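Local coordinates for protein colicin B (Escherichia coli, PDB 1RH1) that depolarises the cytoplasmic membrane of Escherichia coli and closely related bacteria by forming a channel in it, dissipating cellular energy, at residues Y214-S219 against V268-P273; T104-G109 against G252-A257; A126-A131 against V286-S291; L463-L468 against G491-F496; A391-W396 against G434-N439. All blocks are in the same frame, centred on the assembly; numbering follows the deposited sequence.

Interaction 1: Y214-S219 against V268-P273; sequences YSAPVS and VIVRFP
Two strands of the mixed sheet in the N-terminal part of colicin B, 213-216 and 266-271, and the residues that follow them face each other through Tyr214, Ala216 and Val218 on one side and Val268, Val270, Phe272 and Pro273 on the other. They run nearly antiparallel, 165° apart, but are not paired: the CA atoms of Ala216 and Val270 stand 6.7 Å apart and side chains bridge the gap. In the middle, Ala216 CB comes within 3.6 Å of Val270 CG1 and also touches CG2, a small residue fitting against a branched one. Toward one end the contact turns aromatic. Phe272 directs its edge at the face of Tyr214 in an offset T-shaped pair, with centroids 5.6 Å apart and planes at 79°. The Phe272 CG lies anti to its own carbonyl carbon (chi1 -72°), which swings the ring toward its partner until CD1 is 3.7 Å from Tyr214 CD1. Val270 CG1 rests over one face of the Phe272 ring, offset toward the rim. Pro273 closes this end, its CD 3.4 Å from Tyr214 CD2 and its CG touching too; a compact, rigid apolar ring packs against the tyrosine at a slant. At the other end Pro217 centres an inverse gamma turn, closed by Val218 N to Ala216 O at 2.9 Å, and beyond it Val218 CG2 meets Val270 CG2 while its CA nears Val268 CG2. Both strands hydrogen-bond to strand 189-201, which adds Val195 and Ala197 to the packing, while Leu225 and Leu227 of strand 225-228 and Ile283 and Ala285 of strand 281-286 enclose the contact.

Interaction 2: T104-G109 against G252-A257; sequences TVLENG and GNYVEA
Helix 104-109 and strand 252-256 meet most closely where Gly109 faces Tyr254, with their CA atoms 6.2 Å apart. The short axes approach to 7.9 Å, and their N-to-C directions differ by 51°, so the helix runs slantwise past the strand. Few residues touch, and Tyr254 carries most of the contact. Its CG stands anti to the backbone N (chi1 -172°), which extends the ring along the helix surface with one face against the backbone of Gly109. The CA of Gly109 sits 3.7 Å from the centroid of the Tyr254 ring and 3° off the ring normal, a CH-pi contact centred on the face. Glycine suits the place because its bare CA lets the helix backbone lie directly on the ring. The phenol oxygen passes close to the Gly109 carbonyl, but its hydrogen bond goes to Gly113 O, just past the end of the helix. Leu106 approaches from another side: its CD2 lies in the plane of the Tyr254 ring, 3.8 Å from CE1, and the two side chains cross at about a right angle. One turn earlier than Gly109, Val105 places CG1 4.0 Å from Tyr254 N, where a branched apolar group packs on the strand backbone. Val105 and Leu106 also rest on Val123 of strand 121-128, the antiparallel neighbour of strand 252-256. This is alpha-on-beta packing, with a short helix laid across an antiparallel sheet at the surface of the N-terminal region.

Interaction 3: A126-A131 against V286-S291; sequences ARLEPA and VEILDS
Leu128 reaches over Ile288, its CD2 3.9 Å from Ile288 CG2, and the two side chains cross at about a right angle. The same methyl of Ile288 lies beside the Glu129 carbonyl oxygen, so one methyl packs on both residues where strand 121-128 gives way to loop. Ala131 sets its CB 3.8 Å from Ile288 O; a small residue lets the two backbones draw together. They are joined by a long bond, Ala131 N donating to Leu289 O at 3.3 Å. Its angle at the hydrogen is 158°, but the donor lies above the carbonyl plane, 50° out of it. A water donates to the same Leu289 O at 3.2 Å and, weakly, to Leu128 O, spanning the two segments. Pro130, which has no N-H to give, contributes a CA-H...O contact to Leu289 O at 3.5 Å and places its ring near the backbone of Ser291. In return, Asp290 CA approaches Ala131 O at 3.4 Å, also as a CA-H...O contact. Pro130 and Leu289 both touch Leu294, so the loop is fastened close to the start of the long helix 291-340. The chemistry implies that a backbone N-H, backbone carbonyls and a water, rather than charged side chains, link the loop after strand 121-128 to the loop before helix 291-340: one carbonyl oxygen takes two donors, while Leu128 and Ile288 add apolar packing beside them.

Interaction 4: L463-L468 against G491-F496; sequences LFSLTL and GAIGAF
The Phe464 ring has Leu468 CG over the centre of one face, 4.2 Å above the plane, while the edge of Phe496 comes up to the opposite face. That aromatic pair is T-shaped, with centroids 5.7 Å apart and planes at 80°. At the rim of Phe464, near its plane, lie Ala492 CB, 4.1 Å from CE2, and the backbone N of Ile493. Phe464 CG is anti to the backbone N (chi1 -177°), which carries the ring across to the second helix; the small Ala492 leaves room for it. The two helices run antiparallel, 174° apart, and form the hydrophobic helical hairpin of the pore-forming domain. Both are predicted to be transmembrane, and in this soluble form they lie buried among the other helices, as in related channel-forming colicins. Beside the aromatic ring, Ile493 packs on Ser465, its CG2 3.3 Å from OG. A serine is tolerated in this apolar setting because its OG is hydrogen-bonded to Leu461 O, one turn back. Thr467 does likewise, its OG1 donating to Leu463 O at 2.7 Å from the opposite face of that carbonyl to Thr467 N. Phe464 extends to Leu443 and Val447 of helix 441-452, and Ile493 to Ile329 of helix 291-340.

Interaction 5: A391-W396 against G434-N439; sequences AIVNAW and GYQTGN
Tyr435, which meets Ile392, Val393 and Trp396, follows Gly434, whose positive phi of 105° suits a residue without a side chain. Ile392 CG2 lies over one face of the tyrosine ring, offset toward the rim, in a CH-pi contact 4.0 Å from the centroid and 16° off the normal. Trp396 comes obliquely, rim to rim, its NE1 3.5 Å from Tyr435 CE2. At the root of the side chain, Val393 CG2 lies 3.9 Å from Tyr435 CB, so two successive helix residues and a third one turn on meet one tyrosine. Gln436 is next: its chain bends at chi2 (-95°), laying the amide NE2 3.8 Å from Val393 CG1, while its CG makes aliphatic contact with Val393 CG2. Thr437 turns back on its own segment, OG1 accepting from Gly434 N at 3.2 Å and, weakly, from Asn439 N. Gly438 then leaves helical geometry with positive phi, easy for glycine, and leads on to Asn439. Val485 and Val488 of helix 479-495 pack on Tyr435, and Trp440 meets its ring edge-to-face. Trp396 packs on Ser431 and Ile432 of helix 420-435 and pairs edge-to-face with Phe475, and Ile392 packs on Val481 and Val485, so helix 386-398 is seated against both neighbouring helices.

Interactions 1, 2 and 3 belong to the N-terminal region, interactions 4 and 5 to the pore-forming domain; the centres of interactions 1 and 5 are about 76 Å apart. Interactions 1, 4 and 5 are buried and rely on aromatic and aliphatic side chains, whereas interaction 2 lies at the surface and sets a helix backbone on a tyrosine. Interaction 3, partly buried, differs in using a backbone hydrogen bond and a water. Interactions 2 and 3 share a sheet through neighbouring strands 252-256 and 121-128. Interactions 4 and 5 touch directly: Trp396 CH2 packs 3.8 Å from Thr467 O, joining helix 386-398 to the hydrophobic hairpin.

Interaction 1: Y214-S219 against V268-P273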
# COMPACT_ATOMS: atom_id res chain seq x y z
N TYR A 214 -5.95 13.79 34.51
CA TYR A 214 -4.77 13.15 33.93
C TYR A 214 -4.40 13.88 32.66
O TYR A 214 -5.29 14.50 32.08
CB TYR A 214 -5.06 11.68 33.59
CG TYR A 214 -5.57 10.88 34.78
CD1 TYR A 214 -6.94 10.81 35.03
CD2 TYR A 214 -4.67 10.28 35.66
CE1 TYR A 214 -7.41 10.15 36.17
CE2 TYR A 214 -5.14 9.62 36.80
CZ TYR A 214 -6.51 9.57 37.04
OH TYR A 214 -6.99 8.95 38.18
N SER A 215 -3.15 13.85 32.18
CA SER A 215 -2.79 14.47 30.90
C SER A 215 -2.23 13.44 29.93
O SER A 215 -1.44 12.58 30.32
CB SER A 215 -1.72 15.57 31.06
OG SER A 215 -0.42 15.10 31.39
N ALA A 216 -2.61 13.53 28.65
CA ALA A 216 -2.16 12.57 27.66
C ALA A 216 -1.71 13.21 26.37
O ALA A 216 -2.33 14.18 25.94
CB ALA A 216 -3.24 11.63 27.29
N PRO A 217 -0.65 12.71 25.71
CA PRO A 217 -0.22 13.17 24.41
C PRO A 217 -1.05 12.73 23.20
O PRO A 217 -0.69 11.87 22.40
CB PRO A 217 1.21 12.72 24.35
CG PRO A 217 1.17 11.41 25.09
CD PRO A 217 0.32 11.77 26.28
N VAL A 218 -2.24 13.35 23.13
CA VAL A 218 -3.11 13.23 21.98
C VAL A 218 -2.40 13.99 20.86
O VAL A 218 -2.40 13.54 19.71
CB VAL A 218 -4.44 13.86 22.27
CG1 VAL A 218 -5.35 13.74 21.07
CG2 VAL A 218 -5.02 13.16 23.48
N SER A 219 -1.82 15.15 21.25
CA SER A 219 -0.83 15.91 20.47
C SER A 219 -1.28 16.24 19.05
O SER A 219 -2.41 16.75 18.97
CB SER A 219 0.43 15.03 20.60
OG SER A 219 1.65 15.73 20.43
N VAL A 268 -5.05 8.06 19.00
CA VAL A 268 -4.29 7.20 19.90
C VAL A 268 -5.21 6.52 20.89
O VAL A 268 -6.39 6.86 20.97
CB VAL A 268 -3.22 7.98 20.71
CG1 VAL A 268 -2.22 8.68 19.82
CG2 VAL A 268 -3.90 9.04 21.54
N ILE A 269 -4.71 5.56 21.65
CA ILE A 269 -5.52 4.98 22.69
C ILE A 269 -4.82 5.39 23.96
O ILE A 269 -3.68 5.02 24.26
CB ILE A 269 -5.59 3.45 22.53
CG1 ILE A 269 -6.59 3.12 21.44
CG2 ILE A 269 -6.04 2.78 23.81
CD1 ILE A 269 -6.74 1.63 21.20
N VAL A 270 -5.53 6.26 24.66
CA VAL A 270 -5.06 6.81 25.91
C VAL A 270 -5.40 5.79 26.97
O VAL A 270 -6.57 5.45 27.17
CB VAL A 270 -5.75 8.14 26.21
CG1 VAL A 270 -5.22 8.64 27.53
CG2 VAL A 270 -5.46 9.18 25.15
N ARG A 271 -4.33 5.33 27.62
CA ARG A 271 -4.37 4.37 28.72
C ARG A 271 -4.19 5.08 30.08
O ARG A 271 -3.16 5.71 30.33
CB ARG A 271 -3.26 3.37 28.43
CG ARG A 271 -2.97 2.34 29.49
CD ARG A 271 -1.80 1.50 29.05
NE ARG A 271 -2.10 0.15 29.44
CZ ARG A 271 -1.17 -0.79 29.56
NH1 ARG A 271 0.12 -0.52 29.34
NH2 ARG A 271 -1.55 -2.03 29.92
N PHE A 272 -5.14 5.00 31.01
CA PHE A 272 -5.02 5.71 32.27
C PHE A 272 -4.15 5.03 33.34
O PHE A 272 -3.71 3.90 33.10
CB PHE A 272 -6.44 5.96 32.74
CG PHE A 272 -7.09 7.02 31.87
CD1 PHE A 272 -6.96 8.36 32.20
CD2 PHE A 272 -7.80 6.65 30.72
CE1 PHE A 272 -7.54 9.34 31.39
CE2 PHE A 272 -8.38 7.63 29.91
CZ PHE A 272 -8.25 8.97 30.24
N PRO A 273 -3.79 5.62 34.49
CA PRO A 273 -2.81 5.07 35.40
C PRO A 273 -3.20 3.84 36.19
O PRO A 273 -4.37 3.48 36.34
CB PRO A 273 -2.44 6.23 36.31
CG PRO A 273 -2.62 7.43 35.44
CD PRO A 273 -3.94 7.05 34.80

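Interaction 2: T104-G109 against G252-A257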
# COMPACT_ATOMS: atom_id res chain seq x y z
N THR A 104 -22.47 0.97 10.57
CA THR A 104 -23.40 0.03 9.97
C THR A 104 -23.22 -0.02 8.48
O THR A 104 -23.19 -1.12 7.95
CB THR A 104 -24.81 0.43 10.28
OG1 THR A 104 -24.96 0.34 11.68
CG2 THR A 104 -25.81 -0.46 9.64
N VAL A 105 -23.05 1.10 7.76
CA VAL A 105 -22.79 1.07 6.33
C VAL A 105 -21.42 0.47 6.05
O VAL A 105 -21.28 -0.28 5.08
CB VAL A 105 -22.88 2.50 5.79
CG1 VAL A 105 -22.49 2.60 4.33
CG2 VAL A 105 -24.32 2.94 5.94
N LEU A 106 -20.41 0.72 6.90
CA LEU A 106 -19.09 0.15 6.69
C LEU A 106 -19.17 -1.35 6.80
O LEU A 106 -18.77 -1.99 5.85
CB LEU A 106 -18.10 0.60 7.70
CG LEU A 106 -16.72 0.97 7.26
CD1 LEU A 106 -15.85 0.72 8.44
CD2 LEU A 106 -16.18 0.13 6.14
N GLU A 107 -19.72 -1.90 7.90
CA GLU A 107 -19.86 -3.35 8.11
C GLU A 107 -20.60 -4.05 6.97
O GLU A 107 -20.08 -4.98 6.36
CB GLU A 107 -20.60 -3.60 9.40
CG GLU A 107 -19.84 -3.24 10.68
CD GLU A 107 -20.60 -3.43 12.01
OE1 GLU A 107 -19.97 -3.27 13.07
OE2 GLU A 107 -21.81 -3.72 12.02
N ASN A 108 -21.81 -3.56 6.65
CA ASN A 108 -22.57 -4.02 5.50
C ASN A 108 -21.76 -3.98 4.22
O ASN A 108 -21.67 -4.99 3.54
CB ASN A 108 -23.80 -3.17 5.26
CG ASN A 108 -24.96 -3.38 6.22
OD1 ASN A 108 -26.10 -3.09 5.89
ND2 ASN A 108 -24.76 -3.88 7.43
N GLY A 109 -21.10 -2.88 3.86
CA GLY A 109 -20.38 -2.86 2.60
C GLY A 109 -19.19 -3.80 2.56
O GLY A 109 -18.76 -4.23 1.48
N GLY A 252 -22.64 8.89 5.07
CA GLY A 252 -22.52 8.74 3.64
C GLY A 252 -21.56 7.75 3.00
O GLY A 252 -20.34 7.92 2.98
N ASN A 253 -22.24 6.77 2.43
CA ASN A 253 -21.74 5.84 1.43
C ASN A 253 -20.39 5.14 1.46
O ASN A 253 -19.33 5.72 1.65
CB ASN A 253 -21.90 6.58 0.10
CG ASN A 253 -23.29 7.18 -0.15
OD1 ASN A 253 -24.27 6.96 0.57
ND2 ASN A 253 -23.44 7.99 -1.20
N TYR A 254 -20.40 3.85 1.20
CA TYR A 254 -19.21 3.03 1.19
C TYR A 254 -18.22 3.36 0.08
O TYR A 254 -18.33 3.02 -1.11
CB TYR A 254 -19.69 1.59 1.12
CG TYR A 254 -18.66 0.49 1.27
CD1 TYR A 254 -18.01 0.27 2.49
CD2 TYR A 254 -18.40 -0.33 0.20
CE1 TYR A 254 -17.12 -0.78 2.61
CE2 TYR A 254 -17.50 -1.38 0.32
CZ TYR A 254 -16.86 -1.60 1.52
OH TYR A 254 -15.99 -2.67 1.63
N VAL A 255 -17.20 4.08 0.51
CA VAL A 255 -16.15 4.49 -0.39
C VAL A 255 -14.79 3.91 -0.01
O VAL A 255 -14.63 3.22 0.98
CB VAL A 255 -16.06 6.05 -0.44
CG1 VAL A 255 -17.36 6.58 -1.00
CG2 VAL A 255 -15.78 6.65 0.94
N GLU A 256 -13.79 4.19 -0.84
CA GLU A 256 -12.43 3.85 -0.54
C GLU A 256 -11.86 4.95 0.34
O GLU A 256 -12.20 6.12 0.17
CB GLU A 256 -11.64 3.77 -1.82
CG GLU A 256 -10.16 3.52 -1.58
CD GLU A 256 -9.31 3.37 -2.82
OE1 GLU A 256 -8.18 2.94 -2.66
OE2 GLU A 256 -9.74 3.67 -3.94
N ALA A 257 -10.97 4.56 1.26
CA ALA A 257 -10.33 5.51 2.16
C ALA A 257 -9.28 6.35 1.46
O ALA A 257 -8.87 6.02 0.34
CB ALA A 257 -9.66 4.80 3.32

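Interaction 3: A126-A131 against V286-S291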
# COMPACT_ATOMS: atom_id res chain seq x y z
N ALA A 126 -19.45 12.90 9.44
CA ALA A 126 -19.58 14.36 9.49
C ALA A 126 -18.76 14.98 8.38
O ALA A 126 -17.67 14.49 8.06
CB ALA A 126 -19.03 14.96 10.75
N ARG A 127 -19.35 16.04 7.81
CA ARG A 127 -18.82 16.85 6.71
C ARG A 127 -18.33 18.19 7.24
O ARG A 127 -19.03 18.85 7.99
CB ARG A 127 -19.89 17.13 5.66
CG ARG A 127 -19.43 17.88 4.42
CD ARG A 127 -20.54 18.06 3.39
NE ARG A 127 -21.65 18.79 3.98
CZ ARG A 127 -21.83 20.10 3.81
NH1 ARG A 127 -21.00 20.83 3.06
NH2 ARG A 127 -22.82 20.73 4.46
N LEU A 128 -17.13 18.58 6.83
CA LEU A 128 -16.50 19.82 7.28
C LEU A 128 -16.40 21.04 6.35
O LEU A 128 -15.84 21.03 5.24
CB LEU A 128 -15.12 19.43 7.79
CG LEU A 128 -14.92 19.00 9.22
CD1 LEU A 128 -15.89 17.94 9.70
CD2 LEU A 128 -13.52 18.50 9.28
N GLU A 129 -16.95 22.14 6.86
CA GLU A 129 -16.87 23.43 6.19
C GLU A 129 -15.45 23.91 6.37
O GLU A 129 -14.92 23.76 7.48
CB GLU A 129 -17.76 24.44 6.83
CG GLU A 129 -19.19 23.97 6.74
CD GLU A 129 -20.22 24.90 7.37
OE1 GLU A 129 -21.39 24.81 7.01
OE2 GLU A 129 -19.85 25.69 8.24
N PRO A 130 -14.78 24.46 5.34
CA PRO A 130 -13.36 24.79 5.39
C PRO A 130 -13.09 25.92 6.35
O PRO A 130 -13.91 26.80 6.54
CB PRO A 130 -13.01 25.13 3.98
CG PRO A 130 -14.31 25.67 3.42
CD PRO A 130 -15.35 24.77 4.03
N ALA A 131 -11.95 25.86 7.00
CA ALA A 131 -11.57 26.89 7.94
C ALA A 131 -11.31 28.20 7.21
O ALA A 131 -10.92 28.19 6.04
CB ALA A 131 -10.30 26.51 8.67
N VAL A 286 -8.32 15.85 14.74
CA VAL A 286 -8.19 16.35 13.38
C VAL A 286 -8.07 17.86 13.23
O VAL A 286 -8.65 18.64 13.96
CB VAL A 286 -9.41 15.80 12.60
CG1 VAL A 286 -9.57 16.37 11.20
CG2 VAL A 286 -9.17 14.31 12.45
N GLU A 287 -7.35 18.27 12.19
CA GLU A 287 -7.15 19.65 11.79
C GLU A 287 -8.06 20.06 10.62
O GLU A 287 -7.91 19.57 9.50
CB GLU A 287 -5.70 19.78 11.42
CG GLU A 287 -5.27 21.16 10.99
CD GLU A 287 -3.81 21.16 10.58
OE1 GLU A 287 -3.06 21.97 11.13
OE2 GLU A 287 -3.44 20.36 9.72
N ILE A 288 -9.02 20.98 10.87
CA ILE A 288 -9.95 21.53 9.88
C ILE A 288 -9.07 22.30 8.88
O ILE A 288 -8.45 23.30 9.26
CB ILE A 288 -11.00 22.54 10.50
CG1 ILE A 288 -10.95 22.55 12.02
CG2 ILE A 288 -12.40 22.16 10.10
CD1 ILE A 288 -9.73 23.35 12.61
N LEU A 289 -8.92 21.83 7.62
CA LEU A 289 -8.12 22.45 6.55
C LEU A 289 -8.87 23.59 5.86
O LEU A 289 -10.09 23.53 5.65
CB LEU A 289 -7.73 21.36 5.53
CG LEU A 289 -6.34 20.68 5.45
CD1 LEU A 289 -5.91 19.96 6.71
CD2 LEU A 289 -6.43 19.59 4.43
N ASP A 290 -8.15 24.66 5.50
CA ASP A 290 -8.72 25.84 4.83
C ASP A 290 -8.78 25.72 3.32
O ASP A 290 -8.10 24.88 2.75
CB ASP A 290 -7.93 27.12 5.20
CG ASP A 290 -6.41 27.12 5.00
OD1 ASP A 290 -5.74 26.15 5.37
OD2 ASP A 290 -5.90 28.13 4.50
N SER A 291 -9.57 26.56 2.64
CA SER A 291 -9.77 26.49 1.20
C SER A 291 -8.69 26.23 0.17
O SER A 291 -8.96 25.62 -0.86
CB SER A 291 -10.47 27.73 0.77
OG SER A 291 -11.82 27.33 0.57
O HOH W 1 -12.48 21.42 5.55

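Interaction 4: L463-L468 against G491-F496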
# COMPACT_ATOMS: atom_id res chain seq x y z
N LEU A 463 8.10 -12.45 -22.78
CA LEU A 463 7.91 -12.41 -24.23
C LEU A 463 8.93 -13.22 -25.00
O LEU A 463 8.55 -13.96 -25.88
CB LEU A 463 7.97 -10.97 -24.65
CG LEU A 463 7.86 -10.52 -26.07
CD1 LEU A 463 6.56 -10.91 -26.70
CD2 LEU A 463 7.94 -9.01 -26.05
N PHE A 464 10.21 -13.16 -24.64
CA PHE A 464 11.22 -13.91 -25.33
C PHE A 464 11.09 -15.39 -25.09
O PHE A 464 11.19 -16.21 -26.00
CB PHE A 464 12.56 -13.47 -24.87
CG PHE A 464 13.70 -14.16 -25.58
CD1 PHE A 464 13.94 -13.90 -26.93
CD2 PHE A 464 14.51 -15.04 -24.88
CE1 PHE A 464 14.99 -14.54 -27.56
CE2 PHE A 464 15.57 -15.67 -25.53
CZ PHE A 464 15.81 -15.42 -26.87
N SER A 465 10.91 -15.71 -23.81
CA SER A 465 10.76 -17.10 -23.40
C SER A 465 9.45 -17.68 -23.89
O SER A 465 9.46 -18.78 -24.41
CB SER A 465 10.83 -17.21 -21.90
OG SER A 465 12.06 -16.70 -21.44
N LEU A 466 8.33 -16.96 -23.76
CA LEU A 466 7.06 -17.36 -24.30
C LEU A 466 7.11 -17.53 -25.80
O LEU A 466 6.73 -18.60 -26.26
CB LEU A 466 6.01 -16.34 -24.02
CG LEU A 466 5.45 -16.30 -22.64
CD1 LEU A 466 4.42 -15.20 -22.58
CD2 LEU A 466 4.77 -17.60 -22.30
N THR A 467 7.58 -16.56 -26.60
CA THR A 467 7.67 -16.69 -28.06
C THR A 467 8.49 -17.92 -28.42
O THR A 467 8.06 -18.66 -29.31
CB THR A 467 8.33 -15.45 -28.71
OG1 THR A 467 7.56 -14.31 -28.37
CG2 THR A 467 8.39 -15.56 -30.22
N LEU A 468 9.63 -18.19 -27.75
CA LEU A 468 10.43 -19.37 -28.09
C LEU A 468 9.80 -20.70 -27.68
O LEU A 468 9.75 -21.64 -28.48
CB LEU A 468 11.81 -19.29 -27.45
CG LEU A 468 12.77 -18.20 -27.82
CD1 LEU A 468 14.16 -18.65 -27.45
CD2 LEU A 468 12.75 -17.93 -29.30
N GLY A 491 19.31 -22.86 -23.73
CA GLY A 491 20.56 -22.16 -23.64
C GLY A 491 20.32 -20.68 -23.90
O GLY A 491 21.02 -19.87 -23.31
N ALA A 492 19.32 -20.30 -24.72
CA ALA A 492 19.05 -18.89 -24.98
C ALA A 492 18.30 -18.24 -23.82
O ALA A 492 18.77 -17.23 -23.31
CB ALA A 492 18.21 -18.72 -26.24
N ILE A 493 17.17 -18.74 -23.33
CA ILE A 493 16.56 -18.17 -22.15
C ILE A 493 17.52 -18.24 -20.96
O ILE A 493 17.55 -17.37 -20.09
CB ILE A 493 15.32 -18.94 -21.85
CG1 ILE A 493 14.39 -18.77 -23.00
CG2 ILE A 493 14.69 -18.47 -20.57
CD1 ILE A 493 13.32 -19.86 -22.95
N GLY A 494 18.34 -19.29 -20.96
CA GLY A 494 19.33 -19.51 -19.91
C GLY A 494 20.30 -18.36 -19.74
O GLY A 494 20.43 -17.79 -18.65
N ALA A 495 20.93 -18.01 -20.88
CA ALA A 495 21.92 -16.95 -21.00
C ALA A 495 21.53 -15.57 -20.47
O ALA A 495 22.41 -14.81 -20.11
CB ALA A 495 22.31 -16.81 -22.45
N PHE A 496 20.25 -15.21 -20.43
CA PHE A 496 19.78 -13.95 -19.89
C PHE A 496 19.57 -14.04 -18.40
O PHE A 496 19.24 -13.04 -17.75
CB PHE A 496 18.43 -13.52 -20.54
CG PHE A 496 18.62 -12.89 -21.92
CD1 PHE A 496 18.21 -13.58 -23.07
CD2 PHE A 496 19.26 -11.65 -22.05
CE1 PHE A 496 18.45 -13.02 -24.32
CE2 PHE A 496 19.50 -11.10 -23.30
CZ PHE A 496 19.09 -11.79 -24.44

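Interaction 5: A391-W396 against G434-N439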
# COMPACT_ATOMS: atom_id res chain seq x y z
N ALA A 391 13.79 -27.49 -41.72
CA ALA A 391 12.52 -27.70 -41.05
C ALA A 391 12.28 -26.67 -39.96
O ALA A 391 11.13 -26.26 -39.82
CB ALA A 391 12.48 -29.06 -40.39
N ILE A 392 13.30 -26.20 -39.23
CA ILE A 392 13.11 -25.23 -38.16
C ILE A 392 12.83 -23.83 -38.69
O ILE A 392 11.97 -23.08 -38.21
CB ILE A 392 14.34 -25.13 -37.28
CG1 ILE A 392 15.02 -26.45 -37.03
CG2 ILE A 392 13.82 -24.66 -35.95
CD1 ILE A 392 16.43 -26.39 -36.41
N VAL A 393 13.61 -23.51 -39.73
CA VAL A 393 13.47 -22.27 -40.43
C VAL A 393 12.05 -22.19 -40.96
O VAL A 393 11.33 -21.30 -40.54
CB VAL A 393 14.50 -22.23 -41.55
CG1 VAL A 393 14.30 -21.02 -42.45
CG2 VAL A 393 15.86 -22.14 -40.91
N ASN A 394 11.62 -23.15 -41.78
CA ASN A 394 10.26 -23.17 -42.33
C ASN A 394 9.13 -23.17 -41.30
O ASN A 394 8.03 -22.69 -41.55
CB ASN A 394 10.13 -24.37 -43.21
CG ASN A 394 10.80 -24.24 -44.56
OD1 ASN A 394 11.34 -25.21 -45.08
ND2 ASN A 394 10.79 -23.06 -45.18
N ALA A 395 9.41 -23.71 -40.11
CA ALA A 395 8.47 -23.68 -39.00
C ALA A 395 8.35 -22.27 -38.45
O ALA A 395 7.26 -21.84 -38.06
CB ALA A 395 8.94 -24.60 -37.90
N TRP A 396 9.46 -21.53 -38.39
CA TRP A 396 9.36 -20.14 -38.00
C TRP A 396 8.68 -19.29 -39.08
O TRP A 396 7.88 -18.42 -38.75
CB TRP A 396 10.74 -19.66 -37.69
CG TRP A 396 11.15 -19.98 -36.26
CD1 TRP A 396 12.18 -20.83 -35.99
CD2 TRP A 396 10.58 -19.44 -35.14
NE1 TRP A 396 12.28 -20.83 -34.69
CE2 TRP A 396 11.35 -20.02 -34.15
CE3 TRP A 396 9.55 -18.56 -34.81
CZ2 TRP A 396 11.10 -19.73 -32.81
CZ3 TRP A 396 9.30 -18.27 -33.47
CH2 TRP A 396 10.08 -18.85 -32.47
N GLY A 434 20.62 -17.24 -37.72
CA GLY A 434 20.98 -17.89 -36.48
C GLY A 434 20.78 -19.35 -36.80
O GLY A 434 21.75 -20.10 -36.68
N TYR A 435 19.58 -19.81 -37.20
CA TYR A 435 19.48 -21.19 -37.66
C TYR A 435 20.09 -21.16 -39.04
O TYR A 435 20.91 -22.01 -39.35
CB TYR A 435 18.01 -21.70 -37.71
CG TYR A 435 17.41 -22.04 -36.34
CD1 TYR A 435 17.99 -22.99 -35.48
CD2 TYR A 435 16.28 -21.36 -35.92
CE1 TYR A 435 17.45 -23.25 -34.22
CE2 TYR A 435 15.73 -21.61 -34.66
CZ TYR A 435 16.32 -22.55 -33.81
OH TYR A 435 15.74 -22.77 -32.57
N GLN A 436 19.83 -20.13 -39.85
CA GLN A 436 20.37 -19.96 -41.19
C GLN A 436 21.84 -19.58 -41.24
O GLN A 436 22.59 -20.13 -42.07
CB GLN A 436 19.62 -18.90 -41.91
CG GLN A 436 18.23 -19.31 -42.28
CD GLN A 436 18.13 -19.85 -43.69
OE1 GLN A 436 18.90 -20.69 -44.18
NE2 GLN A 436 17.11 -19.31 -44.37
N THR A 437 22.26 -18.62 -40.38
CA THR A 437 23.64 -18.15 -40.37
C THR A 437 24.46 -18.48 -39.12
O THR A 437 25.69 -18.39 -39.14
CB THR A 437 23.67 -16.60 -40.60
OG1 THR A 437 23.05 -16.02 -39.47
CG2 THR A 437 22.92 -16.13 -41.84
N GLY A 438 23.89 -18.91 -38.00
CA GLY A 438 24.68 -19.21 -36.82
C GLY A 438 25.06 -17.93 -36.09
O GLY A 438 26.01 -17.93 -35.28
N ASN A 439 24.32 -16.85 -36.40
CA ASN A 439 24.50 -15.55 -35.79
C ASN A 439 23.30 -15.22 -34.93
O ASN A 439 22.28 -14.71 -35.39
CB ASN A 439 24.67 -14.52 -36.89
CG ASN A 439 25.02 -13.10 -36.45
OD1 ASN A 439 24.66 -12.65 -35.37
ND2 ASN A 439 25.72 -12.33 -37.27